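Local coordinates for endonuclease NucS (Thermococcus kodakarensis KOD1, PDB 5GKE), which binds DNA as a mismatch restriction endonuclease and is predicted to cut the single-stranded 3' and 5' extremities of branched DNA structures, at residues E15-L20 and E110-V115; R54-K59 and F64-S69; V93-R98 and T104-L109; R155-G160 and A165-D170. The protein carries 1 engineered substitution. One frame throughout, in Å; residues are numbered along the deposited sequence.

Contact 1. Residues E15-L20 and E110-V115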
loop_
_atom_site.group_PDB
_atom_site.type_symbol
_atom_site.label_atom_id
_atom_site.label_comp_id
_atom_site.label_asym_id
_atom_site.label_seq_id
_atom_site.Cartn_x
_atom_site.Cartn_y
_atom_site.Cartn_z
ATOM N N GLU A 15 -0.097 -28.590 22.633
ATOM C CA GLU A 15 0.882 -29.420 21.951
ATOM C C GLU A 15 0.469 -29.579 20.485
ATOM O O GLU A 15 1.316 -29.657 19.590
ATOM C CB GLU A 15 1.039 -30.785 22.659
ATOM C CG GLU A 15 -0.251 -31.427 23.229
ATOM C CD GLU A 15 -0.782 -30.820 24.548
ATOM O OE1 GLU A 15 -0.256 -29.795 25.034
ATOM O OE2 GLU A 15 -1.752 -31.396 25.102
ATOM N N GLU A 16 -0.841 -29.605 20.243
ATOM C CA GLU A 16 -1.368 -29.610 18.884
ATOM C C GLU A 16 -0.985 -28.300 18.166
ATOM O O GLU A 16 -0.424 -28.323 17.058
ATOM C CB GLU A 16 -2.890 -29.820 18.906
ATOM C CG GLU A 16 -3.302 -31.297 18.860
ATOM C CD GLU A 16 -4.782 -31.550 19.135
ATOM O OE1 GLU A 16 -5.445 -30.698 19.760
ATOM O OE2 GLU A 16 -5.284 -32.621 18.736
ATOM N N LEU A 17 -1.261 -27.167 18.820
ATOM C CA LEU A 17 -0.864 -25.843 18.313
ATOM C C LEU A 17 0.614 -25.788 17.969
ATOM O O LEU A 17 0.991 -25.409 16.853
ATOM C CB LEU A 17 -1.189 -24.755 19.338
ATOM C CG LEU A 17 -0.928 -23.306 18.936
ATOM C CD1 LEU A 17 -1.668 -22.976 17.664
ATOM C CD2 LEU A 17 -1.382 -22.394 20.054
ATOM N N VAL A 18 1.443 -26.188 18.931
ATOM C CA VAL A 18 2.897 -26.141 18.781
ATOM C C VAL A 18 3.369 -27.000 17.627
ATOM O O VAL A 18 4.165 -26.569 16.778
ATOM C CB VAL A 18 3.603 -26.601 20.072
ATOM C CG1 VAL A 18 5.105 -26.727 19.850
ATOM C CG2 VAL A 18 3.306 -25.634 21.210
ATOM N N SER A 19 2.851 -28.220 17.597
ATOM C CA SER A 19 3.212 -29.186 16.577
ATOM C C SER A 19 2.971 -28.659 15.160
ATOM O O SER A 19 3.849 -28.759 14.297
ATOM C CB SER A 19 2.429 -30.492 16.806
ATOM O OG SER A 19 2.676 -31.416 15.759
ATOM N N LEU A 20 1.791 -28.087 14.927
ATOM C CA LEU A 20 1.438 -27.580 13.593
ATOM C C LEU A 20 2.182 -26.326 13.203
ATOM O O LEU A 20 2.640 -26.201 12.068
ATOM C CB LEU A 20 -0.051 -27.305 13.501
ATOM C CG LEU A 20 -0.860 -28.567 13.187
ATOM C CD1 LEU A 20 -2.316 -28.223 12.900
ATOM C CD2 LEU A 20 -0.241 -29.253 12.003
ATOM N N GLU A 110 -5.232 -16.105 22.824
ATOM C CA GLU A 110 -6.040 -16.361 24.007
ATOM C C GLU A 110 -6.883 -17.618 23.852
ATOM O O GLU A 110 -7.013 -18.394 24.788
ATOM C CB GLU A 110 -6.931 -15.165 24.305
ATOM C CG GLU A 110 -6.144 -13.919 24.606
ATOM C CD GLU A 110 -7.026 -12.719 24.829
ATOM O OE1 GLU A 110 -7.925 -12.477 23.988
ATOM O OE2 GLU A 110 -6.817 -12.027 25.854
ATOM N N GLU A 111 -7.495 -17.780 22.684
ATOM C CA GLU A 111 -8.148 -19.032 22.321
ATOM C C GLU A 111 -7.959 -19.355 20.848
ATOM O O GLU A 111 -8.376 -18.599 19.984
ATOM C CB GLU A 111 -9.634 -18.962 22.654
ATOM C CG GLU A 111 -10.402 -20.228 22.337
ATOM C CD GLU A 111 -11.828 -20.163 22.850
ATOM O OE1 GLU A 111 -12.196 -19.125 23.451
ATOM O OE2 GLU A 111 -12.581 -21.146 22.656
ATOM N N VAL A 112 -7.371 -20.493 20.541
ATOM C CA VAL A 112 -7.179 -20.801 19.138
ATOM C C VAL A 112 -8.333 -21.667 18.626
ATOM O O VAL A 112 -8.460 -22.824 19.003
ATOM C CB VAL A 112 -5.830 -21.507 18.914
ATOM C CG1 VAL A 112 -5.691 -21.950 17.461
ATOM C CG2 VAL A 112 -4.672 -20.590 19.344
ATOM N N TYR A 113 -9.170 -21.105 17.763
ATOM C CA TYR A 113 -10.322 -21.841 17.236
ATOM C C TYR A 113 -9.913 -22.818 16.149
ATOM O O TYR A 113 -10.498 -23.888 15.995
ATOM C CB TYR A 113 -11.371 -20.892 16.664
ATOM C CG TYR A 113 -11.772 -19.750 17.563
ATOM C CD1 TYR A 113 -12.466 -19.981 18.750
ATOM C CD2 TYR A 113 -11.491 -18.430 17.210
ATOM C CE1 TYR A 113 -12.847 -18.928 19.575
ATOM C CE2 TYR A 113 -11.874 -17.378 18.028
ATOM C CZ TYR A 113 -12.551 -17.632 19.205
ATOM O OH TYR A 113 -12.932 -16.593 20.015
ATOM N N MET A 114 -8.933 -22.433 15.356
ATOM C CA MET A 114 -8.433 -23.337 14.337
ATOM C C MET A 114 -6.969 -23.041 14.050
ATOM O O MET A 114 -6.535 -21.892 14.131
ATOM C CB MET A 114 -9.268 -23.221 13.057
ATOM C CG MET A 114 -8.972 -24.303 12.035
ATOM S SD MET A 114 -9.553 -23.876 10.382
ATOM C CE MET A 114 -8.142 -22.898 9.829
ATOM N N VAL A 115 -6.217 -24.084 13.728
ATOM C CA VAL A 115 -4.874 -23.937 13.190
ATOM C C VAL A 115 -4.770 -24.842 11.973
ATOM O O VAL A 115 -5.328 -25.931 11.951
ATOM C CB VAL A 115 -3.783 -24.283 14.235
ATOM C CG1 VAL A 115 -4.038 -25.641 14.858
ATOM C CG2 VAL A 115 -2.413 -24.254 13.598
#

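Contact 2. Residues R54-K59 and F64-S69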
loop_
_atom_site.group_PDB
_atom_site.type_symbol
_atom_site.label_atom_id
_atom_site.label_comp_id
_atom_site.label_asym_id
_atom_site.label_seq_id
_atom_site.Cartn_x
_atom_site.Cartn_y
_atom_site.Cartn_z
ATOM N N ARG A 54 -9.506 -12.867 14.952
ATOM C CA ARG A 54 -8.853 -12.517 13.702
ATOM C C ARG A 54 -8.341 -13.749 12.975
ATOM O O ARG A 54 -8.156 -14.814 13.561
ATOM C CB ARG A 54 -7.682 -11.538 13.946
ATOM C CG ARG A 54 -8.109 -10.151 14.380
ATOM C CD ARG A 54 -7.826 -9.916 15.855
ATOM N NE ARG A 54 -8.625 -8.818 16.391
ATOM C CZ ARG A 54 -8.417 -8.236 17.570
ATOM N NH1 ARG A 54 -7.403 -8.631 18.329
ATOM N NH2 ARG A 54 -9.209 -7.243 17.982
ATOM N N VAL A 55 -8.128 -13.576 11.680
ATOM C CA VAL A 55 -7.393 -14.517 10.872
ATOM C C VAL A 55 -5.931 -14.111 10.859
ATOM O O VAL A 55 -5.608 -12.960 10.569
ATOM C CB VAL A 55 -7.900 -14.551 9.440
ATOM C CG1 VAL A 55 -7.046 -15.496 8.631
ATOM C CG2 VAL A 55 -9.382 -14.937 9.411
ATOM N N ILE A 56 -5.060 -15.066 11.159
ATOM C CA ILE A 56 -3.626 -14.841 11.227
ATOM C C ILE A 56 -2.935 -15.696 10.180
ATOM O O ILE A 56 -3.206 -16.886 10.072
ATOM C CB ILE A 56 -3.089 -15.173 12.626
ATOM C CG1 ILE A 56 -3.686 -14.200 13.648
ATOM C CG2 ILE A 56 -1.569 -15.134 12.644
ATOM C CD1 ILE A 56 -3.702 -14.719 15.077
ATOM N N ILE A 57 -2.073 -15.090 9.380
ATOM C CA ILE A 57 -1.375 -15.839 8.344
ATOM C C ILE A 57 0.122 -15.644 8.446
ATOM O O ILE A 57 0.599 -14.517 8.585
ATOM C CB ILE A 57 -1.838 -15.438 6.942
ATOM C CG1 ILE A 57 -3.284 -15.887 6.720
ATOM C CG2 ILE A 57 -0.929 -16.037 5.870
ATOM C CD1 ILE A 57 -3.827 -15.461 5.395
ATOM N N VAL A 58 0.857 -16.749 8.410
ATOM C CA VAL A 58 2.304 -16.687 8.304
ATOM C C VAL A 58 2.748 -17.415 7.050
ATOM O O VAL A 58 2.507 -18.605 6.894
ATOM C CB VAL A 58 2.994 -17.283 9.542
ATOM C CG1 VAL A 58 4.515 -17.098 9.449
ATOM C CG2 VAL A 58 2.449 -16.624 10.792
ATOM N N LYS A 59 3.356 -16.669 6.142
ATOM C CA LYS A 59 3.906 -17.207 4.922
ATOM C C LYS A 59 5.343 -17.695 5.134
ATOM O O LYS A 59 6.057 -17.171 5.985
ATOM C CB LYS A 59 3.875 -16.143 3.825
ATOM C CG LYS A 59 2.533 -15.502 3.604
ATOM C CD LYS A 59 2.510 -14.767 2.284
ATOM C CE LYS A 59 1.159 -14.149 2.013
ATOM N NZ LYS A 59 1.132 -13.547 0.660
ATOM N N PHE A 64 3.756 -11.897 7.587
ATOM C CA PHE A 64 2.973 -12.155 8.772
ATOM C C PHE A 64 1.791 -11.220 8.668
ATOM O O PHE A 64 1.998 -10.010 8.619
ATOM C CB PHE A 64 3.798 -11.876 10.041
ATOM C CG PHE A 64 3.209 -12.458 11.295
ATOM C CD1 PHE A 64 3.947 -13.305 12.089
ATOM C CD2 PHE A 64 1.911 -12.181 11.663
ATOM C CE1 PHE A 64 3.401 -13.854 13.229
ATOM C CE2 PHE A 64 1.361 -12.733 12.803
ATOM C CZ PHE A 64 2.098 -13.568 13.584
ATOM N N LEU A 65 0.571 -11.761 8.615
ATOM C CA LEU A 65 -0.634 -10.931 8.467
ATOM C C LEU A 65 -1.674 -11.223 9.530
ATOM O O LEU A 65 -2.029 -12.377 9.759
ATOM C CB LEU A 65 -1.275 -11.135 7.095
ATOM C CG LEU A 65 -0.364 -11.155 5.873
ATOM C CD1 LEU A 65 -1.174 -11.475 4.645
ATOM C CD2 LEU A 65 0.324 -9.828 5.707
ATOM N N ILE A 66 -2.163 -10.178 10.180
ATOM C CA ILE A 66 -3.339 -10.288 11.039
ATOM C C ILE A 66 -4.525 -9.533 10.404
ATOM O O ILE A 66 -4.452 -8.320 10.158
ATOM C CB ILE A 66 -3.078 -9.733 12.455
ATOM C CG1 ILE A 66 -1.978 -10.526 13.170
ATOM C CG2 ILE A 66 -4.359 -9.762 13.279
ATOM C CD1 ILE A 66 -0.620 -9.956 13.020
ATOM N N HIS A 67 -5.616 -10.243 10.137
ATOM C CA HIS A 67 -6.769 -9.627 9.476
ATOM C C HIS A 67 -7.985 -9.613 10.368
ATOM O O HIS A 67 -8.341 -10.634 10.963
ATOM C CB HIS A 67 -7.125 -10.350 8.184
ATOM C CG HIS A 67 -6.349 -9.899 6.989
ATOM N ND1 HIS A 67 -6.661 -8.747 6.291
ATOM C CD2 HIS A 67 -5.303 -10.457 6.343
ATOM C CE1 HIS A 67 -5.826 -8.614 5.280
ATOM N NE2 HIS A 67 -4.988 -9.637 5.282
ATOM N N GLN A 68 -8.617 -8.446 10.465
ATOM C CA GLN A 68 -9.927 -8.349 11.074
ATOM C C GLN A 68 -10.978 -8.642 10.012
ATOM O O GLN A 68 -10.631 -8.877 8.853
ATOM C CB GLN A 68 -10.122 -6.984 11.689
ATOM C CG GLN A 68 -9.065 -6.692 12.693
ATOM C CD GLN A 68 -9.254 -5.354 13.357
ATOM O OE1 GLN A 68 -9.072 -4.304 12.731
ATOM N NE2 GLN A 68 -9.613 -5.378 14.637
ATOM N N SER A 69 -12.253 -8.633 10.387
ATOM C CA SER A 69 -13.300 -8.999 9.423
ATOM C C SER A 69 -13.650 -7.827 8.501
ATOM O O SER A 69 -14.480 -7.952 7.608
ATOM C CB SER A 69 -14.542 -9.497 10.146
ATOM O OG SER A 69 -14.824 -8.651 11.243
#

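Contact 3. Residues V93-R98 and T104-L109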
loop_
_atom_site.group_PDB
_atom_site.type_symbol
_atom_site.label_atom_id
_atom_site.label_comp_id
_atom_site.label_asym_id
_atom_site.label_seq_id
_atom_site.Cartn_x
_atom_site.Cartn_y
_atom_site.Cartn_z
ATOM N N VAL A 93 2.274 -17.362 22.348
ATOM C CA VAL A 93 2.461 -16.052 21.734
ATOM C C VAL A 93 3.294 -16.206 20.476
ATOM O O VAL A 93 4.390 -16.773 20.515
ATOM C CB VAL A 93 3.131 -15.052 22.710
ATOM C CG1 VAL A 93 3.413 -13.730 22.030
ATOM C CG2 VAL A 93 2.249 -14.834 23.919
ATOM N N LEU A 94 2.734 -15.762 19.355
ATOM C CA LEU A 94 3.461 -15.679 18.090
ATOM C C LEU A 94 4.320 -14.409 18.071
ATOM O O LEU A 94 3.813 -13.332 18.372
ATOM C CB LEU A 94 2.481 -15.671 16.930
ATOM C CG LEU A 94 2.237 -16.924 16.098
ATOM C CD1 LEU A 94 2.296 -18.176 16.916
ATOM C CD2 LEU A 94 0.905 -16.793 15.404
ATOM N N VAL A 95 5.601 -14.508 17.718
ATOM C CA VAL A 95 6.466 -13.358 17.930
ATOM C C VAL A 95 6.966 -12.635 16.671
ATOM O O VAL A 95 6.807 -11.428 16.606
ATOM C CB VAL A 95 7.633 -13.705 18.850
ATOM C CG1 VAL A 95 8.639 -12.584 18.874
ATOM C CG2 VAL A 95 7.091 -13.871 20.266
ATOM N N SER A 96 7.645 -13.257 15.723
ATOM C CA SER A 96 7.998 -12.437 14.524
ATOM C C SER A 96 8.875 -11.168 14.753
ATOM O O SER A 96 8.365 -10.055 14.952
ATOM C CB SER A 96 6.748 -12.004 13.761
ATOM O OG SER A 96 7.127 -11.425 12.525
ATOM N N ILE A 97 10.184 -11.368 14.827
ATOM C CA ILE A 97 11.151 -10.277 14.908
ATOM C C ILE A 97 11.691 -9.861 13.531
ATOM O O ILE A 97 11.909 -10.689 12.654
ATOM C CB ILE A 97 12.323 -10.682 15.822
ATOM C CG1 ILE A 97 11.853 -10.703 17.276
ATOM C CG2 ILE A 97 13.517 -9.754 15.647
ATOM C CD1 ILE A 97 12.834 -11.354 18.242
ATOM N N ARG A 98 11.893 -8.565 13.336
ATOM C CA ARG A 98 12.500 -8.082 12.107
ATOM C C ARG A 98 13.774 -7.323 12.447
ATOM O O ARG A 98 13.870 -6.613 13.478
ATOM C CB ARG A 98 11.517 -7.196 11.346
ATOM C CG ARG A 98 11.878 -6.876 9.929
ATOM C CD ARG A 98 10.794 -5.983 9.326
ATOM N NE ARG A 98 11.218 -5.367 8.066
ATOM C CZ ARG A 98 10.784 -4.187 7.632
ATOM N NH1 ARG A 98 9.918 -3.505 8.364
ATOM N NH2 ARG A 98 11.205 -3.688 6.471
ATOM N N THR A 104 9.246 -5.751 16.365
ATOM C CA THR A 104 8.640 -6.955 16.912
ATOM C C THR A 104 7.121 -6.874 16.846
ATOM O O THR A 104 6.530 -5.825 17.103
ATOM C CB THR A 104 9.069 -7.226 18.368
ATOM O OG1 THR A 104 8.921 -6.036 19.148
ATOM C CG2 THR A 104 10.499 -7.670 18.420
ATOM N N LEU A 105 6.504 -7.996 16.481
ATOM C CA LEU A 105 5.058 -8.115 16.422
ATOM C C LEU A 105 4.589 -9.225 17.360
ATOM O O LEU A 105 4.823 -10.369 17.103
ATOM C CB LEU A 105 4.623 -8.408 14.977
ATOM C CG LEU A 105 3.125 -8.493 14.707
ATOM C CD1 LEU A 105 2.455 -7.237 15.231
ATOM C CD2 LEU A 105 2.849 -8.662 13.225
ATOM N N GLU A 106 3.906 -8.926 18.447
ATOM C CA GLU A 106 3.523 -10.028 19.328
ATOM C C GLU A 106 2.049 -10.363 19.218
ATOM O O GLU A 106 1.188 -9.488 19.402
ATOM C CB GLU A 106 3.870 -9.703 20.779
ATOM C CG GLU A 106 5.328 -9.891 21.109
ATOM C CD GLU A 106 5.617 -9.696 22.578
ATOM O OE1 GLU A 106 4.852 -8.963 23.242
ATOM O OE2 GLU A 106 6.608 -10.275 23.069
ATOM N N VAL A 107 1.744 -11.626 18.924
ATOM C CA VAL A 107 0.342 -12.036 18.910
ATOM C C VAL A 107 0.059 -13.032 20.020
ATOM O O VAL A 107 0.451 -14.201 19.942
ATOM C CB VAL A 107 -0.076 -12.652 17.570
ATOM C CG1 VAL A 107 -1.554 -13.004 17.599
ATOM C CG2 VAL A 107 0.210 -11.702 16.440
ATOM N N GLU A 108 -0.652 -12.557 21.038
ATOM C CA GLU A 108 -1.041 -13.383 22.164
ATOM C C GLU A 108 -2.270 -14.200 21.800
ATOM O O GLU A 108 -3.339 -13.643 21.564
ATOM C CB GLU A 108 -1.333 -12.515 23.383
ATOM C CG GLU A 108 -1.563 -13.321 24.658
ATOM C CD GLU A 108 -2.084 -12.481 25.820
ATOM O OE1 GLU A 108 -1.962 -11.234 25.773
ATOM O OE2 GLU A 108 -2.620 -13.079 26.781
ATOM N N LEU A 109 -2.149 -15.520 21.795
ATOM C CA LEU A 109 -3.284 -16.342 21.406
ATOM C C LEU A 109 -4.069 -16.717 22.649
ATOM O O LEU A 109 -3.631 -17.549 23.435
ATOM C CB LEU A 109 -2.799 -17.585 20.676
ATOM C CG LEU A 109 -1.936 -17.289 19.456
ATOM C CD1 LEU A 109 -1.287 -18.559 18.929
ATOM C CD2 LEU A 109 -2.788 -16.655 18.379
#

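Contact 4. Residues R155-G160 and A165-D170. Engineered in segment 165-170: Ala165 (natural residue Asp).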
loop_
_atom_site.group_PDB
_atom_site.type_symbol
_atom_site.label_atom_id
_atom_site.label_comp_id
_atom_site.label_asym_id
_atom_site.label_seq_id
_atom_site.Cartn_x
_atom_site.Cartn_y
_atom_site.Cartn_z
ATOM N N ARG A 155 14.282 6.281 -20.998
ATOM C CA ARG A 155 13.219 5.824 -20.125
ATOM C C ARG A 155 13.813 5.573 -18.729
ATOM O O ARG A 155 14.864 4.948 -18.609
ATOM C CB ARG A 155 12.576 4.557 -20.704
ATOM C CG ARG A 155 11.604 3.834 -19.787
ATOM C CD ARG A 155 11.042 2.565 -20.448
ATOM N NE ARG A 155 11.785 2.181 -21.655
ATOM C CZ ARG A 155 11.392 1.246 -22.520
ATOM N NH1 ARG A 155 10.261 0.584 -22.313
ATOM N NH2 ARG A 155 12.130 0.966 -23.589
ATOM N N GLU A 156 13.145 6.063 -17.687
ATOM C CA GLU A 156 13.648 5.976 -16.309
ATOM C C GLU A 156 15.072 6.508 -16.196
ATOM O O GLU A 156 15.957 5.832 -15.676
ATOM C CB GLU A 156 13.594 4.541 -15.783
ATOM C CG GLU A 156 12.188 3.935 -15.711
ATOM C CD GLU A 156 11.329 4.553 -14.616
ATOM O OE1 GLU A 156 11.652 4.366 -13.420
ATOM O OE2 GLU A 156 10.318 5.207 -14.955
ATOM N N LYS A 157 15.270 7.724 -16.692
ATOM C CA LYS A 157 16.575 8.372 -16.746
ATOM C C LYS A 157 16.856 9.214 -15.513
ATOM O O LYS A 157 16.183 10.222 -15.269
ATOM C CB LYS A 157 16.676 9.273 -17.988
ATOM C CG LYS A 157 18.054 9.911 -18.197
ATOM C CD LYS A 157 19.092 8.833 -18.482
ATOM C CE LYS A 157 20.492 9.387 -18.558
ATOM N NZ LYS A 157 21.136 9.627 -17.217
ATOM N N ALA A 158 17.874 8.832 -14.758
ATOM C CA ALA A 158 18.286 9.681 -13.667
ATOM C C ALA A 158 18.878 10.950 -14.264
ATOM O O ALA A 158 19.829 10.908 -15.037
ATOM C CB ALA A 158 19.290 8.976 -12.777
ATOM N N ILE A 159 18.252 12.068 -13.934
ATOM C CA ILE A 159 18.840 13.373 -14.117
ATOM C C ILE A 159 19.472 13.637 -12.769
ATOM O O ILE A 159 19.555 12.726 -11.944
ATOM C CB ILE A 159 17.816 14.430 -14.521
ATOM C CG1 ILE A 159 16.743 14.599 -13.435
ATOM C CG2 ILE A 159 17.189 14.013 -15.827
ATOM C CD1 ILE A 159 15.634 15.607 -13.784
ATOM N N GLY A 160 19.924 14.845 -12.522
ATOM C CA GLY A 160 20.732 15.052 -11.334
ATOM C C GLY A 160 20.002 14.719 -10.048
ATOM O O GLY A 160 20.469 13.973 -9.188
ATOM N N ALA A 165 10.550 9.929 -16.361
ATOM C CA ALA A 165 9.891 8.769 -16.973
ATOM C C ALA A 165 10.381 8.567 -18.410
ATOM O O ALA A 165 10.967 7.537 -18.749
ATOM C CB ALA A 165 8.355 8.935 -16.946
ATOM N N VAL A 166 10.107 9.547 -19.258
ATOM C CA VAL A 166 10.593 9.537 -20.623
ATOM C C VAL A 166 11.246 10.889 -20.959
ATOM O O VAL A 166 10.749 11.965 -20.601
ATOM C CB VAL A 166 9.454 9.217 -21.605
ATOM C CG1 VAL A 166 9.920 9.358 -23.051
ATOM C CG2 VAL A 166 8.924 7.806 -21.334
ATOM N N LEU A 167 12.392 10.826 -21.618
ATOM C CA LEU A 167 13.106 12.032 -21.988
ATOM C C LEU A 167 13.395 11.994 -23.484
ATOM O O LEU A 167 13.796 10.961 -24.020
ATOM C CB LEU A 167 14.384 12.159 -21.167
ATOM C CG LEU A 167 15.140 13.487 -21.164
ATOM C CD1 LEU A 167 14.269 14.615 -20.673
ATOM C CD2 LEU A 167 16.366 13.349 -20.292
ATOM N N GLY A 168 13.187 13.120 -24.158
ATOM C CA GLY A 168 13.322 13.173 -25.602
ATOM C C GLY A 168 13.434 14.579 -26.159
ATOM O O GLY A 168 13.742 15.535 -25.427
ATOM N N ARG A 169 13.227 14.699 -27.468
ATOM C CA ARG A 169 13.208 16.003 -28.125
ATOM C C ARG A 169 11.956 16.156 -28.977
ATOM O O ARG A 169 11.361 15.163 -29.399
ATOM C CB ARG A 169 14.443 16.205 -29.012
ATOM C CG ARG A 169 15.647 15.342 -28.679
ATOM C CD ARG A 169 16.820 15.632 -29.618
ATOM N NE ARG A 169 17.386 16.972 -29.412
ATOM C CZ ARG A 169 17.145 18.030 -30.186
ATOM N NH1 ARG A 169 16.345 17.930 -31.243
ATOM N NH2 ARG A 169 17.709 19.193 -29.907
ATOM N N ASP A 170 11.562 17.399 -29.232
ATOM C CA ASP A 170 10.529 17.658 -30.216
ATOM C C ASP A 170 11.152 18.118 -31.539
ATOM O O ASP A 170 12.367 18.328 -31.638
ATOM C CB ASP A 170 9.523 18.697 -29.697
ATOM C CG ASP A 170 10.161 20.055 -29.386
ATOM O OD1 ASP A 170 9.469 20.912 -28.798
ATOM O OD2 ASP A 170 11.341 20.282 -29.719
#

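Contact 1. Residues E15-L20 and E110-V115
The backbone bond from Ser19 N to Glu15 O, 2.9 Å long, closes the helical turn that carries Leu17, and the next bond, Leu20 N to Glu16 O, sets Leu20 one turn on, both facing Val112 and Val115. Helix 14-27 thereby packs on strand 111-118 of the curled antiparallel sheet in the PH-like N-terminal domain, and the side chains that meet are all aliphatic. Leu17 reaches across with its tip rather than its base. Its CG lies opposite the backbone N (chi1 -176°), which swings both methyl groups toward the strand: CD2 stops 3.8 Å from Val112 CG2, while CD1 sits at the fork between the two methyls of Val112 and also reaches Val115 CB at 4.2 Å. The leucine and valine side chains cross obliquely, so contact is made by methyls and not along whole chains.

The chain bends at Tyr113, and this corner lets Val112 and Val115 both point at the helix although they are three residues apart. Classic beta bulges lie on either side of Val112: Glu110 and Glu111 share Arg36, and Tyr113 and Met114 share Phe34. Glu111 OE1 forms a salt bridge with Arg36, and Tyr113 OH is hydrogen-bonded to Asp53, so the polar ends on this segment are engaged away from the helix. Pro12 covers Val112 and Val115, and Leu86 adds to the packing round Leu17.

The first bond of the Leu20 side chain heads toward the strand, and its CB and CD1 meet the two methyls of Val115. CB touches Val115 CG2 at 3.9 Å, and CD1 touches Val115 CG1 at 3.7 Å and lies 3.9 Å from Val115 O.

Contact 2. Residues R54-K59 and F64-S69
Val55 and His67 are joined by two backbone hydrogen bonds, and Ile57 and Leu65 by two more. The shortest runs 2.7 Å from Ile57 N to Leu65 O, and the straightest, from His67 N to Val55 O, has an N-H...O angle of 171°. Between these pairs Ile56 faces Ile66 without such bonds, and Ile56 CA leans on Leu65 O at 3.3 Å.

Apolar contacts fill the face carrying Ile56, Val58, Phe64 and Ile66. Val58 CG2 sits over one face of the Phe64 ring, 4.0 Å from its centroid and offset toward the rim, a CH-pi contact. Ile56 lies alongside the ring and touches Phe64 CE2 with CG2 at 3.8 Å. An alanine at Phe64 is likely to leave these two methyls facing a gap and to strip the packing from Leu94 and Ser96 beyond.

Polar ends lead to the second subunit. Arg54 and Gln68 run side by side, their guanidinium and amide planes 63° apart, and both address Asp122 of the second subunit: Arg54 NE by a salt bridge, Gln68 NE2 by a hydrogen bond. Lys59 NZ reaches Gln68 O of that subunit, and Leu65 packs on its His67.

The whole is an antiparallel beta hairpin of the PH-like domain, whose Ile56-Phe64 face packs on strands 92-98 and 103-109 while Leu65 and His67 meet the second subunit.

Contact 3. Residues V93-R98 and T104-L109
Val93 lies across the backbone of the facing strand, at Val107 and Glu108, rather than beside a single side chain. Its CG1, opposite the backbone N (chi1 176°), settles 3.7 Å from Val107 O, while CG2 rests on Glu108 CA and meets Glu108 CG at 4.2 Å. A glycine in place of Val93 would probably leave Val107 O and the CB-CG stem of Glu108 without this cover. Beyond that stem the glutamate runs out extended to Asn91, and Glu106 on the same side pairs with Arg89.

Leu94 faces the other way. Its CB abuts Val107 CB at 4.0 Å, and its CD1 slants over to Leu109 CD1 at 4.1 Å; Leu94 and Val107 on this face also pack against Phe64. The two strands form an antiparallel beta hairpin of the PH-like domain, registered by a hydrogen-bonded pair: Val107 N to Leu94 O, 2.7 Å and nearly straight at 175°, is returned by Leu94 N to Val107 O.

The regular pairing breaks at Val95 and Ser96, where Ser96 takes a positive phi of 60°. Leu105 N is nevertheless held by Ser96 O at 3.2 Å, and the Leu105 side chain packs on a guanine base of the bound DNA. Past the break the strands pair again. Ile97 and Thr104 run alongside each other on the face of Val93, with Ile97 CG1 3.5 Å from Thr104 CG2.

Contact 4. Residues R155-G160 and A165-D170
Ala165 O takes two hydrogens from the opposite segment. Glu156 N donates a hydrogen bond of 2.8 Å with an N-H...O angle of 158°, approaching 33° off the carbonyl plane, and Arg155 CA adds a CA-H...O contact at 3.1 Å. The stem of Arg155 follows: CB lies 3.9 Å from the same oxygen, and with CG anti to N (chi1 170°) that carbon stays equally near. Glu156 folds back at chi2, which brings OE2 to 4.1 Å from Ala165 CA. Farther along, Lys157 CG and Leu167 CD2 meet loosely at 4.4 Å.

These residues belong to a beta hairpin of the C-terminal PDDEXK-type nuclease domain, made of strand 151-158, outermost in the mixed sheet within this chain, and its neighbour 163-169. A G1 beta bulge, in which Glu156 and Lys157 both face Val164, breaks the ladder just past the Arg155-Val166 pair and turns the chain a corner there.

Next come the groups that place this first shell. The Arg155 guanidinium makes a cation-pi contact with Phe140 of helix 132-141, and Leu167 packs on Leu200 of helix 187-204. Lys157 NZ curls back onto its own segment to bond Ala158 O at 2.8 Å.

Ala165 is an engineered replacement of an aspartate. Its side chain lies about 4 Å from a magnesium ion whose site includes Glu179 and Gln192.

How the contacts relate
Contacts 1, 2 and 3 are buried and reach the curled antiparallel sheet of the PH-like N-terminal domain, contact 1 with a helix laid against it, whereas contact 4 sits in the nuclease domain, its centre more than 40 Å from each of the others. Contacts 2 and 3 are hairpins whose apolar faces meet: Phe64 CD1 touches Ser96 CB at 3.5 Å, and Ile56 and Ile66 reach Val107 and Leu105. Contact 1 meets contact 3 through Leu17 and Leu109 but does not touch contact 2. Contact 1 is purely aliphatic, while contacts 2 and 3 combine backbone ladders with buried side chains. Contact 4, at the surface beside the magnesium ion, relies on one backbone hydrogen bond and little packing.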